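Local coordinates for protein translocated intimin receptor Tir (Escherichia coli, PDB 2ZQK) that serves as the host-membrane receptor for bacterial intimin, anchoring the bacterium to the cell surface and triggering actin pedestal formation from inside the cell, at residues A7-T10 and A11-Q15. Sequence-based numbering, arbitrary orientation.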
loop_
_atom_site.group_PDB
_atom_site.type_symbol
_atom_site.label_atom_id
_atom_site.label_comp_id
_atom_site.label_asym_id
_atom_site.label_seq_id
_atom_site.Cartn_x
_atom_site.Cartn_y
_atom_site.Cartn_z
ATOM N N ALA B 7 -17.522 14.265 37.227
ATOM C CA ALA B 7 -17.630 13.106 36.351
ATOM C C ALA B 7 -18.094 13.537 34.969
ATOM O O ALA B 7 -17.699 12.943 33.969
ATOM C CB ALA B 7 -18.603 12.094 36.930
ATOM N N THR B 8 -18.924 14.575 34.920
ATOM C CA THR B 8 -19.442 15.074 33.653
ATOM C C THR B 8 -18.339 15.616 32.778
ATOM O O THR B 8 -18.224 15.240 31.615
ATOM C CB THR B 8 -20.463 16.193 33.857
ATOM O OG1 THR B 8 -21.586 15.674 34.575
ATOM C CG2 THR B 8 -20.925 16.757 32.503
ATOM N N GLU B 9 -17.537 16.513 33.337
ATOM C CA GLU B 9 -16.440 17.094 32.589
ATOM C C GLU B 9 -15.489 16.026 32.039
ATOM O O GLU B 9 -15.266 15.950 30.826
ATOM C CB GLU B 9 -15.671 18.068 33.472
ATOM C CG GLU B 9 -14.290 18.386 32.944
ATOM C CD GLU B 9 -13.573 19.401 33.787
ATOM O OE1 GLU B 9 -13.658 19.295 35.029
ATOM O OE2 GLU B 9 -12.919 20.297 33.211
ATOM N N THR B 10 -14.933 15.204 32.929
ATOM C CA THR B 10 -14.003 14.156 32.525
ATOM C C THR B 10 -14.597 13.229 31.460
ATOM O O THR B 10 -13.966 12.987 30.436
ATOM C CB THR B 10 -13.540 13.329 33.752
ATOM O OG1 THR B 10 -12.814 14.183 34.644
ATOM C CG2 THR B 10 -12.632 12.183 33.327
ATOM N N ALA B 11 -15.802 12.719 31.690
ATOM C CA ALA B 11 -16.434 11.834 30.717
ATOM C C ALA B 11 -16.492 12.552 29.386
ATOM O O ALA B 11 -16.075 12.004 28.365
ATOM C CB ALA B 11 -17.838 11.462 31.160
ATOM N N THR B 12 -17.016 13.777 29.402
ATOM C CA THR B 12 -17.117 14.588 28.197
ATOM C C THR B 12 -15.752 14.687 27.514
ATOM O O THR B 12 -15.612 14.341 26.335
ATOM C CB THR B 12 -17.618 16.004 28.518
ATOM O OG1 THR B 12 -18.971 15.937 28.977
ATOM C CG2 THR B 12 -17.567 16.886 27.283
ATOM N N ARG B 13 -14.747 15.152 28.253
ATOM C CA ARG B 13 -13.395 15.274 27.709
ATOM C C ARG B 13 -12.948 14.007 26.985
ATOM O O ARG B 13 -12.368 14.083 25.901
ATOM C CB ARG B 13 -12.409 15.579 28.822
ATOM C CG ARG B 13 -10.957 15.391 28.427
ATOM C CD ARG B 13 -10.222 16.704 28.528
ATOM N NE ARG B 13 -10.647 17.430 29.717
ATOM C CZ ARG B 13 -10.469 16.995 30.960
ATOM N NH1 ARG B 13 -9.860 15.837 31.179
ATOM N NH2 ARG B 13 -10.926 17.706 31.980
ATOM N N ASP B 14 -13.203 12.846 27.591
ATOM C CA ASP B 14 -12.829 11.570 26.983
ATOM C C ASP B 14 -13.552 11.398 25.668
ATOM O O ASP B 14 -12.947 11.092 24.652
ATOM C CB ASP B 14 -13.197 10.379 27.876
ATOM C CG ASP B 14 -12.281 10.227 29.082
ATOM O OD1 ASP B 14 -11.072 10.546 28.979
ATOM O OD2 ASP B 14 -12.778 9.762 30.133
ATOM N N GLN B 15 -14.858 11.604 25.703
ATOM C CA GLN B 15 -15.689 11.460 24.525
ATOM C C GLN B 15 -15.277 12.381 23.382
ATOM O O GLN B 15 -15.101 11.934 22.245
ATOM C CB GLN B 15 -17.131 11.725 24.893
ATOM C CG GLN B 15 -18.083 11.567 23.752
ATOM C CD GLN B 15 -19.321 12.394 23.962
ATOM O OE1 GLN B 15 -20.018 12.248 24.975
ATOM N NE2 GLN B 15 -19.604 13.286 23.014
#
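Thr8 and Thr12 meet one turn apart through a forked bond: the carbonyl O of Thr8 accepts both the backbone N of Thr12, at 2.9 Å, and the hydroxyl OG1 of Thr12, at 2.8 Å. The two donors approach from opposite faces of the carbonyl plane, and the hydroxyl stands 38° above it. Because OG1 of Thr12 sits beside its own backbone N (chi1 -67°), the hydroxyl is turned back onto the carbonyl one turn earlier, a bond helical serines and threonines often make. Both side chains lie on the same flank and point the same way, toward helix 45-67, and this is the packed face.

Next round the helix, Glu9 and Arg13 form a looser, partly exposed pair, a salt bridge between OE2 of Glu9 and NH2 of Arg13, open at 3.5 Å. The glutamate reaches out extended, whereas the arginine chain bends twice beyond CG, bringing its guanidinium back along the helix. OE2 arrives at the guanidinium edge, near its plane, but the carboxylate is turned 64° against that plane, consistent with a loose electrostatic pairing. Beneath it, N of Arg13 gives O of Glu9 a nearly straight bond.

Ala7 and Thr10 are exposed. N of Asp14 bonds to O of Thr10, but CG2 of Thr10 and OD2 of Asp14 merely pass at 4.0 Å; Asp14 is buried, packing on Asp14 of the second subunit and making a long, weak ion pair with Lys18 of that subunit.

This is the opening of helix 7-21 in the intimin-binding domain. Thr8 and Thr12 pack on Ala58 of helix 45-67, Thr8 also on Ala62, and Glu9 touches Lys56, joining two helices linked through the antiparallel strands 27-31 and 37-40.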